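Long-range contacts in 2,4-dihydroxyhept-2-ene-1,7-dioic acid aldolase (Kordia algicida OT-1, PDB 6BDE), which binds heme b and probably senses nitric oxide as a heme nitric oxide/oxygen (H-NOX) signalling protein: residues I4-F9 with F45-Q50; E8-V13 with K24-S29; S62-L67 with M139-L144. The protein carries 1 engineered substitution. One frame throughout, in Å; residues are numbered along the deposited sequence.

Contact 1: I4-F9 with F45-Q50; sequences IIFTEF and FSEMLQ. With HEM (protoporphyrin IX containing Fe), chain B.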
loop_
_atom_site.group_PDB
_atom_site.type_symbol
_atom_site.label_atom_id
_atom_site.label_comp_id
_atom_site.label_asym_id
_atom_site.label_seq_id
_atom_site.Cartn_x
_atom_site.Cartn_y
_atom_site.Cartn_z
ATOM N N ILE A 4 8.250 -2.747 9.755
ATOM C CA ILE A 4 8.524 -3.315 8.438
ATOM C C ILE A 4 8.141 -2.332 7.340
ATOM O O ILE A 4 8.780 -2.290 6.281
ATOM C CB ILE A 4 7.797 -4.667 8.277
ATOM C CG1 ILE A 4 8.080 -5.276 6.900
ATOM C CG2 ILE A 4 6.299 -4.508 8.505
ATOM C CD1 ILE A 4 9.491 -5.795 6.743
ATOM N N ILE A 5 7.113 -1.515 7.576
ATOM C CA ILE A 5 6.732 -0.501 6.599
ATOM C C ILE A 5 7.809 0.571 6.499
ATOM O O ILE A 5 8.094 1.083 5.411
ATOM C CB ILE A 5 5.363 0.099 6.964
ATOM C CG1 ILE A 5 4.344 -1.016 7.195
ATOM C CG2 ILE A 5 4.881 1.037 5.870
ATOM C CD1 ILE A 5 4.101 -1.876 5.975
ATOM N N PHE A 6 8.432 0.921 7.627
ATOM C CA PHE A 6 9.487 1.930 7.613
ATOM C C PHE A 6 10.753 1.396 6.953
ATOM O O PHE A 6 11.359 2.070 6.113
ATOM C CB PHE A 6 9.786 2.398 9.038
ATOM C CG PHE A 6 8.756 3.334 9.601
ATOM C CD1 PHE A 6 8.829 4.696 9.356
ATOM C CD2 PHE A 6 7.721 2.854 10.386
ATOM C CE1 PHE A 6 7.884 5.560 9.879
ATOM C CE2 PHE A 6 6.773 3.712 10.912
ATOM C CZ PHE A 6 6.854 5.067 10.657
ATOM N N THR A 7 11.168 0.181 7.325
ATOM C CA THR A 7 12.429 -0.358 6.824
ATOM C C THR A 7 12.380 -0.591 5.318
ATOM O O THR A 7 13.330 -0.256 4.600
ATOM C CB THR A 7 12.775 -1.656 7.556
ATOM O OG1 THR A 7 11.726 -2.614 7.360
ATOM C CG2 THR A 7 12.951 -1.397 9.046
ATOM N N GLU A 8 11.282 -1.166 4.821
ATOM C CA GLU A 8 11.157 -1.397 3.385
ATOM C C GLU A 8 11.046 -0.088 2.614
ATOM O O GLU A 8 11.518 -0.000 1.475
ATOM C CB GLU A 8 9.948 -2.284 3.094
ATOM C CG GLU A 8 10.075 -3.707 3.617
ATOM C CD GLU A 8 11.085 -4.532 2.842
ATOM O OE1 GLU A 8 11.405 -4.161 1.693
ATOM O OE2 GLU A 8 11.557 -5.554 3.382
ATOM N N PHE A 9 10.432 0.933 3.216
ATOM C CA PHE A 9 10.301 2.224 2.546
ATOM C C PHE A 9 11.657 2.898 2.387
ATOM O O PHE A 9 12.022 3.328 1.287
ATOM C CB PHE A 9 9.337 3.121 3.325
ATOM C CG PHE A 9 9.338 4.556 2.873
ATOM C CD1 PHE A 9 8.741 4.922 1.679
ATOM C CD2 PHE A 9 9.929 5.539 3.651
ATOM C CE1 PHE A 9 8.739 6.243 1.263
ATOM C CE2 PHE A 9 9.931 6.861 3.240
ATOM C CZ PHE A 9 9.334 7.213 2.045
ATOM N N PHE A 45 2.448 6.945 12.891
ATOM C CA PHE A 45 2.382 7.215 11.459
ATOM C C PHE A 45 2.861 8.624 11.133
ATOM O O PHE A 45 3.306 8.882 10.008
ATOM C CB PHE A 45 0.958 7.011 10.941
ATOM C CG PHE A 45 0.770 7.433 9.512
ATOM C CD1 PHE A 45 1.240 6.643 8.476
ATOM C CD2 PHE A 45 0.137 8.626 9.204
ATOM C CE1 PHE A 45 1.074 7.032 7.159
ATOM C CE2 PHE A 45 -0.033 9.020 7.890
ATOM C CZ PHE A 45 0.438 8.221 6.867
ATOM N N SER A 46 2.776 9.546 12.098
ATOM C CA SER A 46 3.251 10.907 11.871
ATOM C C SER A 46 4.724 10.931 11.486
ATOM O O SER A 46 5.175 11.862 10.810
ATOM C CB SER A 46 3.014 11.760 13.117
ATOM O OG SER A 46 3.694 11.220 14.237
ATOM N N GLU A 47 5.484 9.918 11.905
ATOM C CA GLU A 47 6.870 9.799 11.469
ATOM C C GLU A 47 6.943 9.512 9.974
ATOM O O GLU A 47 7.715 10.147 9.244
ATOM C CB GLU A 47 7.572 8.701 12.266
ATOM C CG GLU A 47 8.130 9.158 13.603
ATOM C CD GLU A 47 9.192 8.219 14.130
ATOM O OE1 GLU A 47 9.872 7.580 13.301
ATOM O OE2 GLU A 47 9.356 8.122 15.365
ATOM N N MET A 48 6.136 8.557 9.500
ATOM C CA MET A 48 6.128 8.221 8.079
ATOM C C MET A 48 5.608 9.380 7.238
ATOM O O MET A 48 6.110 9.626 6.135
ATOM C CB MET A 48 5.285 6.965 7.850
ATOM C CG MET A 48 5.031 6.622 6.388
ATOM S SD MET A 48 6.549 6.425 5.435
ATOM C CE MET A 48 7.089 4.811 5.989
ATOM N N LEU A 49 4.604 10.104 7.741
ATOM C CA LEU A 49 4.086 11.256 7.010
ATOM C C LEU A 49 5.161 12.319 6.827
ATOM O O LEU A 49 5.247 12.952 5.768
ATOM C CB LEU A 49 2.870 11.833 7.734
ATOM C CG LEU A 49 2.161 13.002 7.048
ATOM C CD1 LEU A 49 1.700 12.610 5.654
ATOM C CD2 LEU A 49 0.987 13.487 7.887
ATOM N N GLN A 50 5.996 12.528 7.850
ATOM C CA GLN A 50 7.117 13.452 7.718
ATOM C C GLN A 50 8.095 12.972 6.653
ATOM O O GLN A 50 8.569 13.759 5.827
ATOM C CB GLN A 50 7.832 13.611 9.060
ATOM C CG GLN A 50 7.066 14.404 10.099
ATOM C CD GLN A 50 7.888 14.653 11.349
ATOM O OE1 GLN A 50 8.798 15.481 11.352
ATOM N NE2 GLN A 50 7.574 13.928 12.418
HETATM C CHA HEM B . -1.108 -1.625 6.014
HETATM C CHB HEM B . 0.206 -6.884 5.692
HETATM C CHC HEM B . -2.841 -7.383 1.126
HETATM C CHD HEM B . -3.960 -2.051 1.307
HETATM C C1A HEM B . -0.629 -3.261 6.001
HETATM C C2A HEM B . 0.429 -3.418 6.927
HETATM C C3A HEM B . 0.747 -4.713 6.844
HETATM C C4A HEM B . -0.135 -5.232 5.875
HETATM C CMA HEM B . 1.820 -5.464 7.629
HETATM C CAA HEM B . 1.049 -2.361 7.840
HETATM C CBA HEM B . 0.255 -2.345 9.149
HETATM C CGA HEM B . 0.890 -1.410 10.175
HETATM O O1A HEM B . 0.486 -1.422 11.368
HETATM O O2A HEM B . 1.817 -0.629 9.834
HETATM C C1B HEM B . -0.589 -7.288 4.298
HETATM C C2B HEM B . -0.272 -8.638 3.626
HETATM C C3B HEM B . -1.090 -8.700 2.460
HETATM C C4B HEM B . -1.862 -7.413 2.468
HETATM C CMB HEM B . 0.712 -9.697 4.124
HETATM C CAB HEM B . -1.192 -9.821 1.431
HETATM C CBB HEM B . -1.506 -11.045 1.801
HETATM C C1C HEM B . -3.251 -5.724 1.024
HETATM C C2C HEM B . -3.768 -5.419 -0.255
HETATM C C3C HEM B . -4.041 -4.104 -0.203
HETATM C C4C HEM B . -3.677 -3.713 1.100
HETATM C CMC HEM B . -3.974 -6.370 -1.431
HETATM C CAC HEM B . -4.630 -3.229 -1.304
HETATM C CBC HEM B . -5.899 -2.884 -1.253
HETATM C C1D HEM B . -3.114 -1.719 2.714
HETATM C C2D HEM B . -2.971 -0.223 2.863
HETATM C C3D HEM B . -2.239 -0.048 4.069
HETATM C C4D HEM B . -1.956 -1.466 4.610
HETATM C CMD HEM B . -3.508 0.870 1.941
HETATM C CAD HEM B . -1.822 1.283 4.696
HETATM C CBD HEM B . -2.476 1.476 6.060
HETATM C CGD HEM B . -3.725 2.334 5.896
HETATM O O1D HEM B . -4.183 2.552 4.744
HETATM O O2D HEM B . -4.291 2.814 6.913
HETATM N NA HEM B . -1.016 -4.356 5.221
HETATM N NB HEM B . -1.585 -6.402 3.523
HETATM N NC HEM B . -3.096 -4.676 1.938
HETATM N ND HEM B . -2.452 -2.612 3.704
HETATM FE FE HEM B . -2.490 -4.627 3.863
#
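Glu47 is the first residue of 45-50 to meet 4-9: its CB lies 4.0 Å from CE1 of the Phe6 ring, approaching obliquely. This is helix-to-helix packing inside the N-terminal helical part of the H-NOX fold, where the short axes of the two segments run nearly parallel (17°) but stay 11.1 Å apart, a separation bridged by large side chains. Only the aliphatic base of Glu47 takes part here; its carboxylate is turned to the hydroxyls of Tyr37 and Ser33, and Tyr37 also stacks on the Phe6 ring. Met48 follows and supplies most of what 45-50 buries here, 106 Å². Its backbone N sits at the edge of the Phe6 ring, near the ring plane and 3.5 Å from CE1, and its CB touches the same CE1 atom at 3.6 Å. Because CG is anti to the backbone N (chi1 172°) and the chain then bends at both following torsions, the thioether folds in between two phenylalanines one helical turn apart. SD stands 4.1 Å from the centroid of the Phe9 ring and over its face, a Met-aromatic contact. The terminal methyl CE makes an off-centre CH-pi contact with Phe6, 4.2 Å from that ring's centroid, and also approaches the backbone carbonyl of Ile5. All touching residues are buried, and helix 3-17 also reaches the porphyrin: Ile5, with CG1 beside its backbone N, sends its end away from Met48 until CD1 lies 3.6 Å from the propionate carbon CAA of the heme.

Contact 2: E8-V13 with K24-S29; sequences EFLDLV and KIITQS
Phe9 reaches Ile25 with the far rim of its ring, CE2 lying 4.4 Å from CD1 of the isoleucine in an oblique approach. The ring is also packed from within its own helix, since Val13 CG2 sits 3.7 Å above the ring plane, offset toward the rim. One residue on, Leu10 points directly at the partner segment and divides its two methyls between two isoleucines: CD2 touches Ile25 CD1 at 4.1 Å, while CD1 meets Ile26 CD1 at 4.3 Å. These contacts join helix 3-17 to helix 19-27, consecutive helices at the N-terminal end of the H-NOX fold. The backbones remain well separated, with 9.7 Å between the CA atoms of Leu10 and Ile26, and the 143 Å² of buried surface comes from branched and aromatic side-chain ends. A turn after Leu10, Val13 adds CG1 to the group around Ile25 CD1, at 4.3 Å. That one methyl therefore receives Phe9, Leu10 and Val13 together; CG1 of Ile25 stands between its backbone N and carbonyl carbon (chi1 65°), and the extended end from there carries CD1 to all three. Val13 packs also on Met21 and Val22, earlier in helix 19-27. Behind Ile25, its backbone carbonyl takes a bond from Ser29 OG, 2.6 Å from Ile25 O and nearly in line with the carbonyl (168° at the oxygen), while the same hydroxyl is hydrogen-bonded to Asn54 ND2 of helix 45-59.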
loop_
_atom_site.group_PDB
_atom_site.type_symbol
_atom_site.label_atom_id
_atom_site.label_comp_id
_atom_site.label_asym_id
_atom_site.label_seq_id
_atom_site.Cartn_x
_atom_site.Cartn_y
_atom_site.Cartn_z
ATOM N N GLU A 8 11.282 -1.166 4.821
ATOM C CA GLU A 8 11.157 -1.397 3.385
ATOM C C GLU A 8 11.046 -0.088 2.614
ATOM O O GLU A 8 11.518 -0.000 1.475
ATOM C CB GLU A 8 9.948 -2.284 3.094
ATOM C CG GLU A 8 10.075 -3.707 3.617
ATOM C CD GLU A 8 11.085 -4.532 2.842
ATOM O OE1 GLU A 8 11.405 -4.161 1.693
ATOM O OE2 GLU A 8 11.557 -5.554 3.382
ATOM N N PHE A 9 10.432 0.933 3.216
ATOM C CA PHE A 9 10.301 2.224 2.546
ATOM C C PHE A 9 11.657 2.898 2.387
ATOM O O PHE A 9 12.022 3.328 1.287
ATOM C CB PHE A 9 9.337 3.121 3.325
ATOM C CG PHE A 9 9.338 4.556 2.873
ATOM C CD1 PHE A 9 8.741 4.922 1.679
ATOM C CD2 PHE A 9 9.929 5.539 3.651
ATOM C CE1 PHE A 9 8.739 6.243 1.263
ATOM C CE2 PHE A 9 9.931 6.861 3.240
ATOM C CZ PHE A 9 9.334 7.213 2.045
ATOM N N LEU A 10 12.422 2.994 3.477
ATOM C CA LEU A 10 13.732 3.628 3.395
ATOM C C LEU A 10 14.695 2.818 2.538
ATOM O O LEU A 10 15.603 3.387 1.923
ATOM C CB LEU A 10 14.301 3.841 4.796
ATOM C CG LEU A 10 13.458 4.735 5.711
ATOM C CD1 LEU A 10 14.067 4.810 7.101
ATOM C CD2 LEU A 10 13.299 6.126 5.108
ATOM N N ASP A 11 14.518 1.495 2.483
ATOM C CA ASP A 11 15.279 0.691 1.532
ATOM C C ASP A 11 14.978 1.116 0.101
ATOM O O ASP A 11 15.889 1.230 -0.727
ATOM C CB ASP A 11 14.963 -0.794 1.722
ATOM C CG ASP A 11 15.736 -1.415 2.868
ATOM O OD1 ASP A 11 16.624 -0.735 3.424
ATOM O OD2 ASP A 11 15.456 -2.582 3.213
ATOM N N LEU A 12 13.702 1.364 -0.203
ATOM C CA LEU A 12 13.324 1.798 -1.543
ATOM C C LEU A 12 13.836 3.204 -1.833
ATOM O O LEU A 12 14.220 3.508 -2.969
ATOM C CB LEU A 12 11.806 1.732 -1.701
ATOM C CG LEU A 12 11.250 1.880 -3.117
ATOM C CD1 LEU A 12 11.930 0.902 -4.062
ATOM C CD2 LEU A 12 9.746 1.672 -3.118
ATOM N N VAL A 13 13.845 4.076 -0.822
ATOM C CA VAL A 13 14.385 5.420 -1.005
ATOM C C VAL A 13 15.878 5.354 -1.306
ATOM O O VAL A 13 16.383 6.066 -2.181
ATOM C CB VAL A 13 14.094 6.288 0.234
ATOM C CG1 VAL A 13 14.724 7.664 0.080
ATOM C CG2 VAL A 13 12.595 6.407 0.457
ATOM N N LYS A 24 18.815 12.731 4.371
ATOM C CA LYS A 24 18.245 14.071 4.292
ATOM C C LYS A 24 16.834 14.108 4.869
ATOM O O LYS A 24 16.534 14.930 5.742
ATOM C CB LYS A 24 18.247 14.558 2.843
ATOM C CG LYS A 24 17.525 15.882 2.645
ATOM C CD LYS A 24 18.071 16.650 1.451
ATOM C CE LYS A 24 17.347 17.977 1.277
ATOM N NZ LYS A 24 17.967 18.823 0.221
ATOM N N ILE A 25 15.953 13.224 4.391
ATOM C CA ILE A 25 14.574 13.236 4.870
ATOM C C ILE A 25 14.509 12.856 6.343
ATOM O O ILE A 25 13.586 13.268 7.056
ATOM C CB ILE A 25 13.691 12.316 4.006
ATOM C CG1 ILE A 25 14.114 10.853 4.154
ATOM C CG2 ILE A 25 13.742 12.746 2.548
ATOM C CD1 ILE A 25 13.180 9.878 3.467
ATOM N N ILE A 26 15.478 12.075 6.827
ATOM C CA ILE A 26 15.541 11.772 8.252
ATOM C C ILE A 26 15.995 12.999 9.033
ATOM O O ILE A 26 15.459 13.305 10.105
ATOM C CB ILE A 26 16.464 10.564 8.499
ATOM C CG1 ILE A 26 15.761 9.265 8.101
ATOM C CG2 ILE A 26 16.901 10.505 9.956
ATOM C CD1 ILE A 26 16.611 8.030 8.292
ATOM N N THR A 27 16.981 13.727 8.504
ATOM C CA THR A 27 17.452 14.933 9.178
ATOM C C THR A 27 16.374 16.013 9.197
ATOM O O THR A 27 16.192 16.695 10.213
ATOM C CB THR A 27 18.729 15.440 8.503
ATOM O OG1 THR A 27 19.821 14.573 8.837
ATOM C CG2 THR A 27 19.063 16.852 8.959
ATOM N N GLN A 28 15.633 16.168 8.095
ATOM C CA GLN A 28 14.537 17.130 8.043
ATOM C C GLN A 28 13.351 16.736 8.915
ATOM O O GLN A 28 12.428 17.544 9.063
ATOM C CB GLN A 28 14.052 17.313 6.601
ATOM C CG GLN A 28 15.099 17.805 5.625
ATOM C CD GLN A 28 14.639 17.700 4.182
ATOM O OE1 GLN A 28 14.210 16.639 3.729
ATOM N NE2 GLN A 28 14.722 18.808 3.454
ATOM N N SER A 29 13.351 15.533 9.489
ATOM C CA SER A 29 12.212 15.002 10.221
ATOM C C SER A 29 12.564 14.765 11.687
ATOM O O SER A 29 13.675 14.335 12.018
ATOM C CB SER A 29 11.721 13.688 9.600
ATOM O OG SER A 29 11.304 13.861 8.255
#

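Contact 3: S62-L67 with M139-L144; sequences SIDDLL and MHHFGL. With HEM (protoporphyrin IX containing Fe), chain B.
Leu67 and Phe142 form one half of the tight part of this contact, their CA atoms just 4.8 Å apart. Backbone meets backbone here: the carbonyl O of Leu67 lies 3.5 Å from Phe142 CA in a CA-H...O contact with 152° at the hydrogen, and the CB atoms of both residues pack alongside. The segment axes approach to 8.0 Å at an angle of 36°. On the heme side, Phe142 holds its ring with CG anti to the backbone N, which brings CD2 to 3.5 Å from porphyrin atom C2D, and Tyr70 of helix 63-81 meets the same ring. Helix 63-81 is thereby joined to helix 140-153 beside the H-NOX heme pocket. Equally close is the other half, where Asp64 lays its carboxylate over the His141 ring, planes 8° apart, with CG 3.8 Å above the ring centre; Leu144 CD2 takes the opposite face.

The solvent side is looser. Asp64 is itself partly exposed, and exposed Ser62 caps its helix by accepting Asp65 N at OG, 3.1 Å away.

Within the packed part, ND1 of His141 and ND1 of buried His140 share a hydrogen bond of 2.9 Å. Such a bond requires one ND1 to carry a hydrogen and the other to accept it. With Asp64 OD1 4.5 Å from His140 ND1, the nearby carboxylate may raise the proton affinity of the pair.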
loop_
_atom_site.group_PDB
_atom_site.type_symbol
_atom_site.label_atom_id
_atom_site.label_comp_id
_atom_site.label_asym_id
_atom_site.label_seq_id
_atom_site.Cartn_x
_atom_site.Cartn_y
_atom_site.Cartn_z
ATOM N N SER A 62 5.287 13.488 -6.393
ATOM C CA SER A 62 4.129 13.604 -5.519
ATOM C C SER A 62 4.083 12.453 -4.520
ATOM O O SER A 62 4.614 11.365 -4.764
ATOM C CB SER A 62 2.839 13.626 -6.338
ATOM O OG SER A 62 2.541 12.340 -6.851
ATOM N N ILE A 63 3.439 12.706 -3.378
ATOM C CA ILE A 63 3.253 11.652 -2.384
ATOM C C ILE A 63 2.428 10.514 -2.971
ATOM O O ILE A 63 2.663 9.337 -2.671
ATOM C CB ILE A 63 2.610 12.231 -1.109
ATOM C CG1 ILE A 63 3.547 13.244 -0.453
ATOM C CG2 ILE A 63 2.258 11.120 -0.126
ATOM C CD1 ILE A 63 3.012 13.828 0.836
ATOM N N ASP A 64 1.458 10.849 -3.826
ATOM C CA ASP A 64 0.676 9.839 -4.531
ATOM C C ASP A 64 1.580 8.853 -5.264
ATOM O O ASP A 64 1.485 7.636 -5.075
ATOM C CB ASP A 64 -0.276 10.515 -5.522
ATOM C CG ASP A 64 -1.565 10.976 -4.877
ATOM O OD1 ASP A 64 -1.733 10.768 -3.659
ATOM O OD2 ASP A 64 -2.410 11.550 -5.596
ATOM N N ASP A 65 2.477 9.376 -6.105
ATOM C CA ASP A 65 3.325 8.516 -6.923
ATOM C C ASP A 65 4.347 7.768 -6.076
ATOM O O ASP A 65 4.691 6.619 -6.381
ATOM C CB ASP A 65 4.026 9.349 -7.995
ATOM C CG ASP A 65 3.109 9.705 -9.147
ATOM O OD1 ASP A 65 1.898 9.407 -9.063
ATOM O OD2 ASP A 65 3.598 10.291 -10.133
ATOM N N LEU A 66 4.854 8.404 -5.018
ATOM C CA LEU A 66 5.791 7.722 -4.132
ATOM C C LEU A 66 5.126 6.542 -3.436
ATOM O O LEU A 66 5.710 5.455 -3.343
ATOM C CB LEU A 66 6.356 8.703 -3.104
ATOM C CG LEU A 66 7.277 9.806 -3.630
ATOM C CD1 LEU A 66 7.513 10.866 -2.565
ATOM C CD2 LEU A 66 8.596 9.215 -4.105
ATOM N N LEU A 67 3.898 6.735 -2.944
ATOM C CA LEU A 67 3.188 5.650 -2.277
ATOM C C LEU A 67 2.743 4.578 -3.264
ATOM O O LEU A 67 2.690 3.396 -2.905
ATOM C CB LEU A 67 1.985 6.202 -1.512
ATOM C CG LEU A 67 2.298 6.895 -0.184
ATOM C CD1 LEU A 67 1.027 7.429 0.458
ATOM C CD2 LEU A 67 3.024 5.948 0.758
ATOM N N MET A 139 -3.580 6.499 2.824
ATOM C CA MET A 139 -2.616 5.761 2.009
ATOM C C MET A 139 -3.299 5.008 0.875
ATOM O O MET A 139 -2.977 3.850 0.597
ATOM C CB MET A 139 -1.803 4.812 2.883
ATOM C CG MET A 139 -0.924 5.533 3.895
ATOM S SD MET A 139 0.017 4.422 4.957
ATOM C CE MET A 139 1.013 3.555 3.747
ATOM N N HIS A 140 -4.243 5.667 0.196
ATOM C CA HIS A 140 -5.005 5.008 -0.861
ATOM C C HIS A 140 -4.107 4.553 -2.006
ATOM O O HIS A 140 -4.344 3.498 -2.608
ATOM C CB HIS A 140 -6.099 5.947 -1.374
ATOM C CG HIS A 140 -5.677 7.382 -1.456
ATOM N ND1 HIS A 140 -4.966 7.889 -2.521
ATOM C CD2 HIS A 140 -5.872 8.418 -0.606
ATOM C CE1 HIS A 140 -4.737 9.175 -2.325
ATOM N NE2 HIS A 140 -5.277 9.522 -1.170
ATOM N N HIS A 141 -3.076 5.335 -2.330
ATOM C CA HIS A 141 -2.186 4.955 -3.420
ATOM C C HIS A 141 -1.224 3.840 -3.032
ATOM O O HIS A 141 -0.739 3.123 -3.914
ATOM C CB HIS A 141 -1.412 6.177 -3.921
ATOM C CG HIS A 141 -2.096 6.895 -5.040
ATOM N ND1 HIS A 141 -3.383 7.378 -4.936
ATOM C CD2 HIS A 141 -1.682 7.194 -6.295
ATOM C CE1 HIS A 141 -3.729 7.952 -6.074
ATOM N NE2 HIS A 141 -2.715 7.854 -6.915
ATOM N N PHE A 142 -0.935 3.681 -1.738
ATOM C CA PHE A 142 -0.237 2.481 -1.288
ATOM C C PHE A 142 -1.074 1.240 -1.566
ATOM O O PHE A 142 -0.558 0.230 -2.060
ATOM C CB PHE A 142 0.094 2.592 0.202
ATOM C CG PHE A 142 0.844 1.409 0.749
ATOM C CD1 PHE A 142 2.194 1.243 0.488
ATOM C CD2 PHE A 142 0.199 0.467 1.535
ATOM C CE1 PHE A 142 2.886 0.155 0.994
ATOM C CE2 PHE A 142 0.884 -0.621 2.045
ATOM C CZ PHE A 142 2.229 -0.777 1.774
ATOM N N GLY A 143 -2.374 1.304 -1.268
ATOM C CA GLY A 143 -3.257 0.206 -1.612
ATOM C C GLY A 143 -3.443 0.040 -3.106
ATOM O O GLY A 143 -3.588 -1.084 -3.592
ATOM N N LEU A 144 -3.442 1.149 -3.853
ATOM C CA LEU A 144 -3.557 1.060 -5.306
ATOM C C LEU A 144 -2.375 0.307 -5.902
ATOM O O LEU A 144 -2.548 -0.508 -6.815
ATOM C CB LEU A 144 -3.665 2.461 -5.912
ATOM C CG LEU A 144 -3.637 2.562 -7.440
ATOM C CD1 LEU A 144 -4.759 1.749 -8.065
ATOM C CD2 LEU A 144 -3.720 4.015 -7.881
HETATM C CHA HEM B . -1.108 -1.625 6.014
HETATM C CHB HEM B . 0.206 -6.884 5.692
HETATM C CHC HEM B . -2.841 -7.383 1.126
HETATM C CHD HEM B . -3.960 -2.051 1.307
HETATM C C1A HEM B . -0.629 -3.261 6.001
HETATM C C2A HEM B . 0.429 -3.418 6.927
HETATM C C3A HEM B . 0.747 -4.713 6.844
HETATM C C4A HEM B . -0.135 -5.232 5.875
HETATM C CMA HEM B . 1.820 -5.464 7.629
HETATM C CAA HEM B . 1.049 -2.361 7.840
HETATM C CBA HEM B . 0.255 -2.345 9.149
HETATM C CGA HEM B . 0.890 -1.410 10.175
HETATM O O1A HEM B . 0.486 -1.422 11.368
HETATM O O2A HEM B . 1.817 -0.629 9.834
HETATM C C1B HEM B . -0.589 -7.288 4.298
HETATM C C2B HEM B . -0.272 -8.638 3.626
HETATM C C3B HEM B . -1.090 -8.700 2.460
HETATM C C4B HEM B . -1.862 -7.413 2.468
HETATM C CMB HEM B . 0.712 -9.697 4.124
HETATM C CAB HEM B . -1.192 -9.821 1.431
HETATM C CBB HEM B . -1.506 -11.045 1.801
HETATM C C1C HEM B . -3.251 -5.724 1.024
HETATM C C2C HEM B . -3.768 -5.419 -0.255
HETATM C C3C HEM B . -4.041 -4.104 -0.203
HETATM C C4C HEM B . -3.677 -3.713 1.100
HETATM C CMC HEM B . -3.974 -6.370 -1.431
HETATM C CAC HEM B . -4.630 -3.229 -1.304
HETATM C CBC HEM B . -5.899 -2.884 -1.253
HETATM C C1D HEM B . -3.114 -1.719 2.714
HETATM C C2D HEM B . -2.971 -0.223 2.863
HETATM C C3D HEM B . -2.239 -0.048 4.069
HETATM C C4D HEM B . -1.956 -1.466 4.610
HETATM C CMD HEM B . -3.508 0.870 1.941
HETATM C CAD HEM B . -1.822 1.283 4.696
HETATM C CBD HEM B . -2.476 1.476 6.060
HETATM C CGD HEM B . -3.725 2.334 5.896
HETATM O O1D HEM B . -4.183 2.552 4.744
HETATM O O2D HEM B . -4.291 2.814 6.913
HETATM N NA HEM B . -1.016 -4.356 5.221
HETATM N NB HEM B . -1.585 -6.402 3.523
HETATM N NC HEM B . -3.096 -4.676 1.938
HETATM N ND HEM B . -2.452 -2.612 3.704
HETATM FE FE HEM B . -2.490 -4.627 3.863
#

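Overall arrangement
Contacts 1 and 2 both start from helix 3-17, share Glu8 and Phe9, and have centres 8 Å apart; one joins that helix to helix 45-59, the other to helix 19-27. They also touch directly through Gln50 and Ser29. Contact 3 comes later in the chain, opening after both have closed, and pairs helix 63-81 with helix 140-153. Its centre is 13 Å from that of contact 1, which it touches through Phe45 and Met139, and 16 Å from that of contact 2, which it does not touch. Contacts 1 and 3 each have one segment at the heme, 4-9 and 139-144, with 45-50 and 62-67 packed against those, and contact 2 lies behind contact 1.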